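Local atomic coordinates of extracellular solute-binding protein family 5 (PDB entry 4ONY), a protein that probably binds peptides or related solutes in the periplasm and delivers them to an ABC transporter for uptake into the cell. Residues Y349-S354 / W392-T397; Q353-G358 / R549-G554. All blocks are in the same frame, centred on the assembly; numbering follows the deposited sequence.

Contact 1: Y349-S354 / W392-T397; sequences YRRTQS and WHPPVT
The side-chain amide of Q353 meets H393 and P394 at once. H393 ND1 donates to Q353 OE1 over 2.7 Å, moderately straight at 151°, using an in-plane lone pair of the amide oxygen; the oxygen also lies in the imidazole plane, although amide and ring are turned 43° from each other. The same OE1 stands 3.2 Å from P394 CD, and Q353 CG packs on that ring carbon at 3.6 Å, the glutamine chain running across the proline at about a right angle. With CG anti to the carbonyl carbon and the chain extended beyond it (chi2 -176°), the amide reaches the imidazole edge. The backbone oxygen of Q353 faces the edge of the W392 indole, 3.4 Å from CZ3 and in the ring plane. On the other flank R351 lays one guanidinium face over P394 CB, 3.6 Å from NH1. A water at the guanidinium edge accepts from R351 NH1 and lies 2.7 Å from P395 O, between the two segments. R351 NH2 is held by P559 O, and T352 OG1 bonds to H562, so strand 557-562 helps to position this segment. Backbone bonds of R350 with H562 and T352 with L560 pair strand 350-351 with 557-562 at one margin of a mixed six-stranded sheet, with a proline-containing loop packed beside its exit, in the family 5 solute-binding fold.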
loop_
_atom_site.group_PDB
_atom_site.type_symbol
_atom_site.label_atom_id
_atom_site.label_comp_id
_atom_site.label_asym_id
_atom_site.label_seq_id
_atom_site.Cartn_x
_atom_site.Cartn_y
_atom_site.Cartn_z
ATOM N N TYR A 349 -19.264 5.059 -1.199
ATOM C CA TYR A 349 -18.219 4.989 -0.206
ATOM C C TYR A 349 -18.730 4.463 1.148
ATOM O O TYR A 349 -19.939 4.405 1.415
ATOM C CB TYR A 349 -17.562 6.351 0.007
ATOM C CG TYR A 349 -16.634 6.849 -1.065
ATOM C CD1 TYR A 349 -15.459 6.208 -1.333
ATOM C CD2 TYR A 349 -16.907 8.005 -1.763
ATOM C CE1 TYR A 349 -14.577 6.655 -2.299
ATOM C CE2 TYR A 349 -16.045 8.477 -2.718
ATOM C CZ TYR A 349 -14.886 7.793 -2.980
ATOM O OH TYR A 349 -14.052 8.266 -3.915
ATOM N N ARG A 350 -17.785 4.058 1.977
ATOM C CA ARG A 350 -18.014 3.715 3.345
ATOM C C ARG A 350 -17.088 4.564 4.175
ATOM O O ARG A 350 -15.938 4.861 3.785
ATOM C CB ARG A 350 -17.740 2.207 3.603
ATOM C CG ARG A 350 -18.840 1.476 4.399
ATOM C CD ARG A 350 -19.909 0.687 3.559
ATOM N NE ARG A 350 -20.580 1.505 2.521
ATOM C CZ ARG A 350 -21.562 1.103 1.685
ATOM N NH1 ARG A 350 -22.032 1.933 0.760
ATOM N NH2 ARG A 350 -22.068 -0.120 1.742
ATOM N N ARG A 351 -17.558 4.902 5.369
ATOM C CA ARG A 351 -16.800 5.768 6.253
ATOM C C ARG A 351 -15.523 5.065 6.731
ATOM O O ARG A 351 -15.558 3.911 7.135
ATOM C CB ARG A 351 -17.636 6.129 7.499
ATOM C CG ARG A 351 -16.986 7.232 8.350
ATOM C CD ARG A 351 -17.015 8.601 7.676
ATOM N NE ARG A 351 -16.125 9.593 8.301
ATOM C CZ ARG A 351 -16.496 10.514 9.224
ATOM N NH1 ARG A 351 -17.735 10.596 9.672
ATOM N NH2 ARG A 351 -15.600 11.373 9.674
ATOM N N THR A 352 -14.413 5.776 6.718
ATOM C CA THR A 352 -13.162 5.255 7.258
ATOM C C THR A 352 -13.119 5.657 8.731
ATOM O O THR A 352 -13.400 6.800 9.085
ATOM C CB THR A 352 -11.958 5.859 6.507
ATOM O OG1 THR A 352 -11.961 5.423 5.132
ATOM C CG2 THR A 352 -10.671 5.449 7.175
ATOM N N GLN A 353 -12.760 4.727 9.583
ATOM C CA GLN A 353 -12.690 4.978 11.019
ATOM C C GLN A 353 -11.276 4.738 11.651
ATOM O O GLN A 353 -10.975 5.347 12.622
ATOM C CB GLN A 353 -13.679 4.058 11.745
ATOM C CG GLN A 353 -15.106 4.106 11.227
ATOM C CD GLN A 353 -16.013 3.245 12.067
ATOM O OE1 GLN A 353 -16.310 3.537 13.194
ATOM N NE2 GLN A 353 -16.355 2.111 11.539
ATOM N N SER A 354 -10.498 3.808 11.108
ATOM C CA SER A 354 -9.221 3.363 11.664
ATOM C C SER A 354 -8.097 3.670 10.667
ATOM O O SER A 354 -8.343 3.679 9.456
ATOM C CB SER A 354 -9.283 1.845 11.834
ATOM O OG SER A 354 -8.032 1.244 12.178
ATOM N N TRP A 392 -16.255 3.630 20.352
ATOM C CA TRP A 392 -16.096 4.826 19.529
ATOM C C TRP A 392 -16.344 4.568 18.031
ATOM O O TRP A 392 -15.814 3.619 17.457
ATOM C CB TRP A 392 -14.674 5.414 19.696
ATOM C CG TRP A 392 -14.485 6.577 18.777
ATOM C CD1 TRP A 392 -14.907 7.874 18.981
ATOM C CD2 TRP A 392 -13.909 6.537 17.475
ATOM N NE1 TRP A 392 -14.638 8.622 17.868
ATOM C CE2 TRP A 392 -14.002 7.831 16.940
ATOM C CE3 TRP A 392 -13.337 5.530 16.703
ATOM C CZ2 TRP A 392 -13.514 8.149 15.670
ATOM C CZ3 TRP A 392 -12.859 5.834 15.424
ATOM C CH2 TRP A 392 -12.943 7.131 14.919
ATOM N N HIS A 393 -17.111 5.456 17.416
ATOM C CA HIS A 393 -17.204 5.599 15.974
ATOM C C HIS A 393 -17.413 7.078 15.654
ATOM O O HIS A 393 -17.976 7.831 16.462
ATOM C CB HIS A 393 -18.371 4.780 15.384
ATOM C CG HIS A 393 -18.377 3.368 15.869
ATOM N ND1 HIS A 393 -17.604 2.382 15.291
ATOM C CD2 HIS A 393 -18.965 2.803 16.951
ATOM C CE1 HIS A 393 -17.762 1.258 15.966
ATOM N NE2 HIS A 393 -18.568 1.495 16.990
ATOM N N PRO A 394 -16.956 7.500 14.467
ATOM C CA PRO A 394 -17.306 8.817 14.047
ATOM C C PRO A 394 -18.843 8.947 14.005
ATOM O O PRO A 394 -19.524 7.958 13.772
ATOM C CB PRO A 394 -16.744 8.881 12.633
ATOM C CG PRO A 394 -15.744 7.801 12.533
ATOM C CD PRO A 394 -16.261 6.733 13.430
ATOM N N PRO A 395 -19.370 10.162 14.188
ATOM C CA PRO A 395 -20.814 10.380 14.040
ATOM C C PRO A 395 -21.406 9.880 12.730
ATOM O O PRO A 395 -20.803 10.061 11.661
ATOM C CB PRO A 395 -20.966 11.911 14.072
ATOM C CG PRO A 395 -19.697 12.433 14.559
ATOM C CD PRO A 395 -18.629 11.429 14.315
ATOM N N VAL A 396 -22.594 9.283 12.819
ATOM C CA VAL A 396 -23.427 8.964 11.664
ATOM C C VAL A 396 -24.598 9.944 11.720
ATOM O O VAL A 396 -25.338 9.962 12.690
ATOM C CB VAL A 396 -23.915 7.510 11.726
ATOM C CG1 VAL A 396 -24.916 7.190 10.602
ATOM C CG2 VAL A 396 -22.717 6.519 11.706
ATOM N N THR A 397 -24.734 10.803 10.722
ATOM C CA THR A 397 -25.814 11.800 10.734
ATOM C C THR A 397 -27.056 11.250 10.062
ATOM O O THR A 397 -27.041 10.144 9.536
ATOM C CB THR A 397 -25.436 13.061 9.939
ATOM O OG1 THR A 397 -25.344 12.738 8.547
ATOM C CG2 THR A 397 -24.107 13.629 10.428
HETATM O O HOH W 1 -20.078 8.516 9.509
#

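Contact 2: Q353-G358 / R549-G554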
loop_
_atom_site.group_PDB
_atom_site.type_symbol
_atom_site.label_atom_id
_atom_site.label_comp_id
_atom_site.label_asym_id
_atom_site.label_seq_id
_atom_site.Cartn_x
_atom_site.Cartn_y
_atom_site.Cartn_z
ATOM N N GLN A 353 -12.760 4.727 9.583
ATOM C CA GLN A 353 -12.690 4.978 11.019
ATOM C C GLN A 353 -11.276 4.738 11.651
ATOM O O GLN A 353 -10.975 5.347 12.622
ATOM C CB GLN A 353 -13.679 4.058 11.745
ATOM C CG GLN A 353 -15.106 4.106 11.227
ATOM C CD GLN A 353 -16.013 3.245 12.067
ATOM O OE1 GLN A 353 -16.310 3.537 13.194
ATOM N NE2 GLN A 353 -16.355 2.111 11.539
ATOM N N SER A 354 -10.498 3.808 11.108
ATOM C CA SER A 354 -9.221 3.363 11.664
ATOM C C SER A 354 -8.097 3.670 10.667
ATOM O O SER A 354 -8.343 3.679 9.456
ATOM C CB SER A 354 -9.283 1.845 11.834
ATOM O OG SER A 354 -8.032 1.244 12.178
ATOM N N PHE A 355 -6.887 3.800 11.190
ATOM C CA PHE A 355 -5.700 3.877 10.358
ATOM C C PHE A 355 -5.303 2.509 9.780
ATOM O O PHE A 355 -4.407 2.460 8.966
ATOM C CB PHE A 355 -4.560 4.515 11.152
ATOM C CG PHE A 355 -4.812 5.967 11.481
ATOM C CD1 PHE A 355 -4.446 6.939 10.608
ATOM C CD2 PHE A 355 -5.448 6.328 12.629
ATOM C CE1 PHE A 355 -4.678 8.257 10.877
ATOM C CE2 PHE A 355 -5.710 7.655 12.919
ATOM C CZ PHE A 355 -5.308 8.623 12.046
ATOM N N TRP A 356 -5.988 1.420 10.180
ATOM C CA TRP A 356 -5.830 0.127 9.525
ATOM C C TRP A 356 -7.230 -0.386 9.137
ATOM O O TRP A 356 -7.541 -1.569 9.246
ATOM C CB TRP A 356 -5.025 -0.874 10.405
ATOM C CG TRP A 356 -3.563 -0.491 10.398
ATOM C CD1 TRP A 356 -2.602 -0.888 9.502
ATOM C CD2 TRP A 356 -2.926 0.453 11.265
ATOM N NE1 TRP A 356 -1.396 -0.258 9.759
ATOM C CE2 TRP A 356 -1.562 0.577 10.829
ATOM C CE3 TRP A 356 -3.362 1.213 12.352
ATOM C CZ2 TRP A 356 -0.659 1.404 11.455
ATOM C CZ3 TRP A 356 -2.460 2.039 12.982
ATOM C CH2 TRP A 356 -1.107 2.139 12.531
ATOM N N GLU A 357 -8.037 0.533 8.629
ATOM C CA GLU A 357 -9.419 0.296 8.225
ATOM C C GLU A 357 -9.619 -0.990 7.423
ATOM O O GLU A 357 -8.977 -1.213 6.399
ATOM C CB GLU A 357 -9.895 1.479 7.381
ATOM C CG GLU A 357 -11.338 1.417 6.879
ATOM C CD GLU A 357 -12.367 1.382 7.986
ATOM O OE1 GLU A 357 -12.155 2.002 9.032
ATOM O OE2 GLU A 357 -13.420 0.730 7.809
ATOM N N GLY A 358 -10.584 -1.762 7.865
ATOM C CA GLY A 358 -11.027 -2.962 7.174
ATOM C C GLY A 358 -10.162 -4.175 7.420
ATOM O O GLY A 358 -10.393 -5.215 6.784
ATOM N N ARG A 549 -5.331 3.125 18.470
ATOM C CA ARG A 549 -6.155 3.724 19.536
ATOM C C ARG A 549 -5.607 5.087 19.941
ATOM O O ARG A 549 -6.359 6.038 20.131
ATOM C CB ARG A 549 -6.253 2.839 20.766
ATOM C CG ARG A 549 -7.009 1.535 20.553
ATOM C CD ARG A 549 -7.184 0.739 21.843
ATOM N NE ARG A 549 -7.419 -0.666 21.530
ATOM C CZ ARG A 549 -8.596 -1.188 21.181
ATOM N NH1 ARG A 549 -9.725 -0.466 21.155
ATOM N NH2 ARG A 549 -8.620 -2.452 20.809
ATOM N N VAL A 550 -4.285 5.174 20.019
ATOM C CA VAL A 550 -3.664 6.432 20.394
ATOM C C VAL A 550 -3.854 7.511 19.317
ATOM O O VAL A 550 -4.107 8.698 19.642
ATOM C CB VAL A 550 -2.158 6.249 20.692
ATOM C CG1 VAL A 550 -1.517 7.611 20.962
ATOM C CG2 VAL A 550 -1.940 5.275 21.856
ATOM N N LEU A 551 -3.716 7.101 18.050
ATOM C CA LEU A 551 -3.810 8.007 16.953
ATOM C C LEU A 551 -5.237 8.542 16.765
ATOM O O LEU A 551 -5.441 9.756 16.583
ATOM C CB LEU A 551 -3.310 7.343 15.661
ATOM C CG LEU A 551 -1.846 6.993 15.561
ATOM C CD1 LEU A 551 -1.562 6.200 14.282
ATOM C CD2 LEU A 551 -0.957 8.244 15.584
ATOM N N ILE A 552 -6.211 7.653 16.857
ATOM C CA ILE A 552 -7.618 8.047 16.836
ATOM C C ILE A 552 -7.926 9.027 17.984
ATOM O O ILE A 552 -8.663 10.008 17.791
ATOM C CB ILE A 552 -8.550 6.843 16.962
ATOM C CG1 ILE A 552 -8.480 5.980 15.696
ATOM C CG2 ILE A 552 -10.007 7.299 17.197
ATOM C CD1 ILE A 552 -9.004 4.558 15.899
ATOM N N SER A 553 -7.362 8.747 19.171
ATOM C CA SER A 553 -7.636 9.517 20.385
ATOM C C SER A 553 -6.989 10.902 20.365
ATOM O O SER A 553 -7.338 11.757 21.161
ATOM C CB SER A 553 -7.194 8.762 21.626
ATOM O OG SER A 553 -7.940 7.566 21.793
ATOM N N GLY A 554 -6.066 11.125 19.438
ATOM C CA GLY A 554 -5.472 12.420 19.242
ATOM C C GLY A 554 -6.219 13.327 18.261
ATOM O O GLY A 554 -5.869 14.495 18.140
#
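F355 turns CG anti to its carbonyl carbon (chi1 -67°), and L551 adopts the same first torsion, also -67°, which brings the phenyl ring against the leucine as the two side chains pass at a slant. F355 CE2 lies 3.7 Å from L551 CB, while L551 CD1 sits over one face of the ring, displaced toward the rim. At the ring's edge the backbone N of I552 is 4.0 Å from F355 CE2. The indole of W356 reaches the same leucine, its CH2 4.4 Å from L551 CD1, so both aromatic side chains border one leucine, W356 more loosely. I552 widens the contact: its CG1 nears F355 CE2, and its CD1 lies 3.9 Å from the backbone oxygen of Q353. The contact thus seats the loop after strand 350-351 on the C-terminal part of helix 537-553 in the solute-binding protein fold. Edge-to-face rings of W503 and Y557 also meet F355, and V544 and L547 of the long helix touch W356. Polar bonds within the loop probably help to fix its shape. E357 OE1 accepts from Q353 N at 2.8 Å and from S354 N at 3.2 Å, the first from above the carboxylate plane and the second nearly in line with the C-O bond. S354 OG accepts from W356 N at 2.9 Å, forming an ST turn, and D548 of the helix binds both S354 OG and F355 N. On the helix, S553 OG donates to R549 O at 2.8 Å, while S553 N approaches that oxygen from the opposite face of its carbonyl plane.

Following the chain from the N terminus, the first segment involved is strand 350-351 with the loop 353-358 that follows, so both contacts start from one continuous piece and share Q353 and S354. Contact 1 closes a short, partly helical excursion of 37 residues, returning at 392-397 after helix 385-389. Contact 2 closes a far longer one of 190 residues, returning on helix 537-553. The two spans cross: contact 1 starts slightly earlier, and its second segment, 392-397, lies within the span closed by contact 2. Their centres are 11 Å apart, and W392 CZ3 packs on I552 CG2 at 3.7 Å, joining the proline loop to the helix; contact 1 ties the edge strand to the same group.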